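N-acetyl-beta-D glucosaminidase (Rhizomucor miehei CAU432, PDB 4ZM6) hydrolyses beta-N-acetylglucosaminides, probably through its glycoside hydrolase family 3 region, and also carries a GCN5-related glucosamine N-acetyltransferase region that binds acetyl-CoA. Local coordinates at residues A[598-603]-A[633-638]; A[611-616]-A[647-652]. All coordinates share one frame; numbering follows the deposited sequence.

Contact 1. Residues A[598-603]-A[633-638]; sequences VATQIV and DAALEH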
loop_
_atom_site.group_PDB
_atom_site.type_symbol
_atom_site.label_atom_id
_atom_site.label_comp_id
_atom_site.label_asym_id
_atom_site.label_seq_id
_atom_site.Cartn_x
_atom_site.Cartn_y
_atom_site.Cartn_z
ATOM N N VAL A 598 -5.214 -11.478 16.019
ATOM C CA VAL A 598 -5.152 -10.248 16.801
ATOM C C VAL A 598 -6.302 -9.309 16.409
ATOM O O VAL A 598 -6.617 -9.163 15.224
ATOM C CB VAL A 598 -3.783 -9.547 16.641
ATOM C CG1 VAL A 598 -3.585 -9.032 15.223
ATOM C CG2 VAL A 598 -3.626 -8.415 17.646
ATOM N N ALA A 599 -6.925 -8.692 17.415
ATOM C CA ALA A 599 -7.992 -7.712 17.213
ATOM C C ALA A 599 -7.532 -6.355 17.711
ATOM O O ALA A 599 -6.705 -6.269 18.615
ATOM C CB ALA A 599 -9.245 -8.136 17.946
ATOM N N THR A 600 -8.131 -5.302 17.164
ATOM C CA THR A 600 -7.548 -3.965 17.202
ATOM C C THR A 600 -8.570 -2.895 16.802
ATOM O O THR A 600 -9.302 -3.061 15.832
ATOM C CB THR A 600 -6.319 -3.907 16.261
ATOM O OG1 THR A 600 -5.133 -4.152 17.016
ATOM C CG2 THR A 600 -6.175 -2.559 15.558
ATOM N N GLN A 601 -8.601 -1.799 17.553
ATOM C CA GLN A 601 -9.445 -0.653 17.222
ATOM C C GLN A 601 -8.766 0.646 17.643
ATOM O O GLN A 601 -7.848 0.634 18.465
ATOM C CB GLN A 601 -10.845 -0.795 17.853
ATOM C CG GLN A 601 -10.992 -0.467 19.335
ATOM C CD GLN A 601 -12.450 -0.247 19.742
ATOM O OE1 GLN A 601 -13.368 -0.363 18.926
ATOM N NE2 GLN A 601 -12.666 0.079 21.010
ATOM N N ILE A 602 -9.203 1.756 17.054
ATOM C CA ILE A 602 -8.676 3.077 17.394
ATOM C C ILE A 602 -9.835 3.991 17.772
ATOM O O ILE A 602 -10.809 4.114 17.028
ATOM C CB ILE A 602 -7.867 3.694 16.231
ATOM C CG1 ILE A 602 -6.549 2.943 16.051
ATOM C CG2 ILE A 602 -7.578 5.170 16.487
ATOM C CD1 ILE A 602 -5.814 3.287 14.772
ATOM N N VAL A 603 -9.708 4.628 18.932
ATOM C CA VAL A 603 -10.747 5.489 19.485
ATOM C C VAL A 603 -10.134 6.838 19.829
ATOM O O VAL A 603 -8.968 6.916 20.209
ATOM C CB VAL A 603 -11.363 4.849 20.749
ATOM C CG1 VAL A 603 -12.155 5.862 21.565
ATOM C CG2 VAL A 603 -12.248 3.677 20.362
ATOM N N ASP A 633 3.464 -7.180 16.758
ATOM C CA ASP A 633 4.191 -6.148 16.030
ATOM C C ASP A 633 3.345 -5.523 14.918
ATOM O O ASP A 633 3.360 -4.306 14.729
ATOM C CB ASP A 633 5.493 -6.724 15.467
ATOM C CG ASP A 633 6.533 -6.967 16.547
ATOM O OD1 ASP A 633 6.151 -7.253 17.705
ATOM O OD2 ASP A 633 7.736 -6.857 16.246
ATOM N N ALA A 634 2.603 -6.355 14.193
ATOM C CA ALA A 634 1.662 -5.867 13.179
ATOM C C ALA A 634 0.676 -4.886 13.799
ATOM O O ALA A 634 0.338 -3.870 13.199
ATOM C CB ALA A 634 0.918 -7.027 12.533
ATOM N N ALA A 635 0.237 -5.184 15.018
ATOM C CA ALA A 635 -0.666 -4.300 15.741
ATOM C C ALA A 635 -0.027 -2.949 16.070
ATOM O O ALA A 635 -0.621 -1.905 15.798
ATOM C CB ALA A 635 -1.168 -4.974 17.011
ATOM N N LEU A 636 1.174 -2.960 16.648
ATOM C CA LEU A 636 1.826 -1.706 17.043
ATOM C C LEU A 636 2.334 -0.930 15.842
ATOM O O LEU A 636 2.370 0.297 15.873
ATOM C CB LEU A 636 2.975 -1.944 18.020
ATOM C CG LEU A 636 2.708 -2.785 19.272
ATOM C CD1 LEU A 636 3.649 -2.338 20.388
ATOM C CD2 LEU A 636 1.260 -2.712 19.746
ATOM N N GLU A 637 2.729 -1.641 14.790
ATOM C CA GLU A 637 3.157 -0.987 13.551
ATOM C C GLU A 637 2.001 -0.208 12.938
ATOM O O GLU A 637 2.194 0.909 12.462
ATOM C CB GLU A 637 3.708 -2.005 12.545
ATOM C CG GLU A 637 5.116 -2.484 12.873
ATOM C CD GLU A 637 5.411 -3.881 12.355
ATOM O OE1 GLU A 637 4.838 -4.280 11.312
ATOM O OE2 GLU A 637 6.232 -4.579 12.996
ATOM N N HIS A 638 0.805 -0.794 12.962
ATOM C CA HIS A 638 -0.386 -0.105 12.475
ATOM C C HIS A 638 -0.687 1.137 13.313
ATOM O O HIS A 638 -0.832 2.226 12.766
ATOM C CB HIS A 638 -1.606 -1.027 12.460
ATOM C CG HIS A 638 -2.886 -0.303 12.192
ATOM N ND1 HIS A 638 -3.947 -0.311 13.072
ATOM C CD2 HIS A 638 -3.252 0.503 11.167
ATOM C CE1 HIS A 638 -4.921 0.439 12.587
ATOM N NE2 HIS A 638 -4.523 0.947 11.434
#
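His638 reaches from the helix to the strand and buries the largest area of any residue here. A chi1 of 170° swings the imidazole away from the backbone N, toward Thr600 and Ile602. Ile602 meets the ring obliquely from the opposite direction, its CD1 3.7 Å from CE1 of His638. Beside it the methyl CG2 of Thr600 lies 4.0 Å from ND1 of His638. These are van der Waals contacts; no hydrogen bond joins the two segments. One turn earlier, the CB of Ala635 faces the strand, 4.0 Å from OG1 of Thr600 and 4.3 Å from CG2 of Val598. The OG1 of Thr600 also makes a weak bond to the carbonyl O of Ala599. Phe639 and Leu631, on the same helix, extend this apolar layer over the strand.

Val598, Thr600, Ile602 and Ala635 are buried, whereas Ala634, Glu637 and His638 form a more open, partly exposed edge. The far side of the helix is docked on the hydrolase part of the chain: Glu637 bonds to Ser108, and Asp633, itself buried, to Ser107 and Thr109, at and just before the start of helix 108-125. The strand and helix axes are 9.3 Å apart and only 14° from parallel, the layered alpha/beta packing of a GNAT acetyltransferase fold, with the helix that follows the cofactor-binding loop laid along the sheet.

Contact 2. Residues A[611-616]-A[647-652]; sequences GQLMLL and IKLGST. With ACO (acetyl coenzyme *a), chain C.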
loop_
_atom_site.group_PDB
_atom_site.type_symbol
_atom_site.label_atom_id
_atom_site.label_comp_id
_atom_site.label_asym_id
_atom_site.label_seq_id
_atom_site.Cartn_x
_atom_site.Cartn_y
_atom_site.Cartn_z
ATOM N N GLY A 611 -5.005 3.687 20.531
ATOM C CA GLY A 611 -5.021 2.354 19.961
ATOM C C GLY A 611 -5.352 1.352 21.041
ATOM O O GLY A 611 -4.748 1.372 22.108
ATOM N N GLN A 612 -6.318 0.481 20.776
ATOM C CA GLN A 612 -6.700 -0.529 21.741
ATOM C C GLN A 612 -6.414 -1.894 21.155
ATOM O O GLN A 612 -6.897 -2.215 20.068
ATOM C CB GLN A 612 -8.174 -0.395 22.095
ATOM C CG GLN A 612 -8.557 0.974 22.634
ATOM C CD GLN A 612 -9.915 0.981 23.327
ATOM O OE1 GLN A 612 -10.790 0.165 23.023
ATOM N NE2 GLN A 612 -10.094 1.900 24.269
ATOM N N LEU A 613 -5.602 -2.679 21.864
ATOM C CA LEU A 613 -5.304 -4.049 21.475
ATOM C C LEU A 613 -6.363 -4.916 22.135
ATOM O O LEU A 613 -6.237 -5.301 23.296
ATOM C CB LEU A 613 -3.887 -4.444 21.902
ATOM C CG LEU A 613 -3.234 -5.623 21.166
ATOM C CD1 LEU A 613 -1.768 -5.756 21.540
ATOM C CD2 LEU A 613 -3.938 -6.925 21.469
ATOM N N MET A 614 -7.417 -5.206 21.379
ATOM C CA MET A 614 -8.614 -5.837 21.926
ATOM C C MET A 614 -8.339 -7.276 22.331
ATOM O O MET A 614 -8.826 -7.751 23.354
ATOM C CB MET A 614 -9.758 -5.807 20.902
ATOM C CG MET A 614 -10.208 -4.414 20.479
ATOM S SD MET A 614 -11.334 -4.458 19.065
ATOM C CE MET A 614 -12.787 -5.168 19.829
ATOM N N LEU A 615 -7.571 -7.974 21.510
ATOM C CA LEU A 615 -7.301 -9.381 21.753
ATOM C C LEU A 615 -6.055 -9.808 20.992
ATOM O O LEU A 615 -5.787 -9.307 19.895
ATOM C CB LEU A 615 -8.500 -10.226 21.323
ATOM C CG LEU A 615 -8.461 -11.716 21.658
ATOM C CD1 LEU A 615 -8.689 -11.941 23.141
ATOM C CD2 LEU A 615 -9.504 -12.464 20.847
ATOM N N LEU A 616 -5.291 -10.711 21.604
ATOM C CA LEU A 616 -4.158 -11.360 20.964
ATOM C C LEU A 616 -4.185 -12.794 21.444
ATOM O O LEU A 616 -4.211 -13.033 22.646
ATOM C CB LEU A 616 -2.850 -10.698 21.392
ATOM C CG LEU A 616 -1.632 -10.711 20.454
ATOM C CD1 LEU A 616 -0.345 -10.742 21.275
ATOM C CD2 LEU A 616 -1.643 -11.866 19.461
ATOM N N ILE A 647 -1.577 3.655 23.770
ATOM C CA ILE A 647 -2.079 2.335 23.423
ATOM C C ILE A 647 -2.492 1.606 24.695
ATOM O O ILE A 647 -1.879 1.795 25.740
ATOM C CB ILE A 647 -1.028 1.506 22.642
ATOM C CG1 ILE A 647 -0.156 2.406 21.759
ATOM C CG2 ILE A 647 -1.709 0.481 21.750
ATOM C CD1 ILE A 647 0.962 1.664 21.045
ATOM N N LYS A 648 -3.530 0.773 24.591
ATOM C CA LYS A 648 -4.143 0.099 25.742
ATOM C C LYS A 648 -4.207 -1.410 25.536
ATOM O O LYS A 648 -4.452 -1.867 24.430
ATOM C CB LYS A 648 -5.567 0.637 25.934
ATOM C CG LYS A 648 -6.351 0.031 27.091
ATOM C CD LYS A 648 -7.832 0.381 27.013
ATOM C CE LYS A 648 -8.460 0.500 28.395
ATOM N NZ LYS A 648 -8.313 -0.745 29.194
ATOM N N LEU A 649 -3.999 -2.178 26.601
ATOM C CA LEU A 649 -4.258 -3.618 26.567
ATOM C C LEU A 649 -5.728 -3.850 26.888
ATOM O O LEU A 649 -6.221 -3.407 27.933
ATOM C CB LEU A 649 -3.395 -4.384 27.574
ATOM C CG LEU A 649 -1.945 -4.717 27.220
ATOM C CD1 LEU A 649 -1.347 -5.596 28.309
ATOM C CD2 LEU A 649 -1.827 -5.400 25.867
ATOM N N GLY A 650 -6.411 -4.568 26.001
ATOM C CA GLY A 650 -7.853 -4.735 26.088
ATOM C C GLY A 650 -8.528 -3.545 25.447
ATOM O O GLY A 650 -7.871 -2.728 24.801
ATOM N N SER A 651 -9.838 -3.436 25.618
ATOM C CA SER A 651 -10.581 -2.325 25.036
ATOM C C SER A 651 -11.654 -1.811 25.983
ATOM O O SER A 651 -11.963 -2.433 26.997
ATOM C CB SER A 651 -11.195 -2.736 23.692
ATOM O OG SER A 651 -11.645 -4.082 23.707
ATOM N N THR A 652 -12.202 -0.650 25.642
ATOM C CA THR A 652 -13.324 -0.074 26.371
ATOM C C THR A 652 -14.641 -0.608 25.785
ATOM O O THR A 652 -15.277 -1.477 26.389
ATOM C CB THR A 652 -13.277 1.464 26.325
ATOM O OG1 THR A 652 -13.064 1.887 24.979
ATOM C CG2 THR A 652 -12.141 1.993 27.179
HETATM N N1A ACO C . 12.643 -20.716 20.116
HETATM C C2A ACO C . 12.723 -20.631 21.464
HETATM N N3A ACO C . 11.931 -19.820 22.202
HETATM C C4A ACO C . 10.983 -19.038 21.620
HETATM C C5A ACO C . 10.849 -19.077 20.151
HETATM C C6A ACO C . 11.750 -19.984 19.402
HETATM N N6A ACO C . 11.669 -20.069 18.053
HETATM N N7A ACO C . 9.875 -18.220 19.830
HETATM C C8A ACO C . 9.417 -17.669 20.984
HETATM N N9A ACO C . 10.082 -18.149 22.054
HETATM C C1B ACO C . 9.827 -17.761 23.469
HETATM C C2B ACO C . 10.748 -16.636 23.936
HETATM O O2B ACO C . 11.298 -16.951 25.222
HETATM C C3B ACO C . 9.892 -15.379 23.963
HETATM O O3B ACO C . 10.200 -14.471 25.039
HETATM P P3B ACO C . 9.850 -14.648 26.615
HETATM O O7A ACO C . 8.444 -14.104 26.769
HETATM O O8A ACO C . 10.026 -16.119 26.918
HETATM O O9A ACO C . 10.886 -13.781 27.274
HETATM C C4B ACO C . 8.457 -15.899 23.986
HETATM O O4B ACO C . 8.483 -17.282 23.598
HETATM C C5B ACO C . 7.559 -15.090 23.059
HETATM O O5B ACO C . 6.498 -15.935 22.636
HETATM P P1A ACO C . 5.887 -15.866 21.157
HETATM O O1A ACO C . 6.077 -17.229 20.532
HETATM O O2A ACO C . 6.339 -14.636 20.417
HETATM O O3A ACO C . 4.370 -15.645 21.629
HETATM P P2A ACO C . 3.281 -16.806 21.483
HETATM O O4A ACO C . 3.203 -17.184 20.023
HETATM O O5A ACO C . 3.550 -17.878 22.500
HETATM O O6A ACO C . 1.964 -16.000 21.919
HETATM C CBP ACO C . 0.485 -15.308 23.710
HETATM C CCP ACO C . 1.910 -15.344 23.185
HETATM C CDP ACO C . -0.393 -14.507 22.760
HETATM C CEP ACO C . 0.491 -14.623 25.068
HETATM C CAP ACO C . 0.011 -16.759 23.816
HETATM O OAP ACO C . 0.595 -17.367 24.964
HETATM C C9P ACO C . -1.483 -16.902 23.873
HETATM O O9P ACO C . -2.096 -17.123 22.837
HETATM N N8P ACO C . -2.090 -16.805 25.054
HETATM C C7P ACO C . -3.525 -16.990 25.160
HETATM C C6P ACO C . -4.087 -16.525 26.493
HETATM C C5P ACO C . -4.076 -15.024 26.717
HETATM O O5P ACO C . -4.041 -14.671 27.884
HETATM N N4P ACO C . -4.144 -14.141 25.707
HETATM C C3P ACO C . -4.210 -12.695 25.938
HETATM C C2P ACO C . -5.646 -12.167 26.034
HETATM S S1P ACO C . -5.757 -10.584 26.832
HETATM C C ACO C . -5.607 -9.478 25.603
HETATM O O ACO C . -5.371 -9.845 24.465
HETATM C CH3 ACO C . -5.764 -8.033 25.951
#
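Gly611, Gln612 and Leu613 pair with Ile647, Lys648 and Leu649 as neighbouring parallel strands of a beta-alpha-beta unit, at the place where GNAT folds characteristically splay open to receive acetyl-CoA. Three backbone bonds hold the pair. The carbonyl O of Gly611 accepts N of Lys648 at 2.8 Å; the O of Lys648 in turn takes N of Leu613 at 2.9 Å, in a nearly straight bond (171° at the hydrogen). The last rung runs from N of Gly650 to O of Leu613, 2.8 Å. On the sheet face that carries both leucines, CD1 of Leu613 packs against CD2 of Leu649 at 4.3 Å.

After this rung the segments part: 647-652 leaves its strand at Gly650, and Met614 and Leu615 form a classic beta bulge opposite Ala599. A side-chain amide bridges the turn. Gln612, extended beyond CG, runs past Ser651 and crosses Thr652 at about a right angle. Its OE1 accepts N of Thr652 at 3.1 Å, with the donor 36° above the carbonyl plane, and also takes the NE2 of Gln601 on the adjoining strand. Its NE2 gives a hydrogen to OG1 of Thr652, also 3.1 Å away and close to the amide plane. Both ends of the amide are therefore engaged, which fixes its rotation. The hydroxyl of Ser651 lies against CG of Met614 and is hydrogen-bonded to the carbonyl O of Pro654.

Beyond the bulge, the backbone of Leu616 turns to the cofactor. Its O receives only a weak bond from the pantetheine N4P, whereas its N donates to the acetyl carbonyl O of acetyl-CoA at 3.0 Å.

Contacts 1 and 2 have centres 8 Å apart, and both involve one mixed sheet of the acetyltransferase region. Along the chain their segments alternate: 598-603, 611-616, 633-638, 647-652. Strands 594-605 and 608-618 are antiparallel neighbours, and N of Ala599 lies 2.8 Å from O of Leu615, a probable hydrogen bond tying the two contacts together at the bulge. Helix 627-642, which packs in contact 1, is also the crossover connecting the two strands of contact 2. It lies over the sheet face bearing Val598, Thr600 and Ile602, while strand 608-618, set between 594-605 and 646-649, presents its later residues to acetyl-CoA.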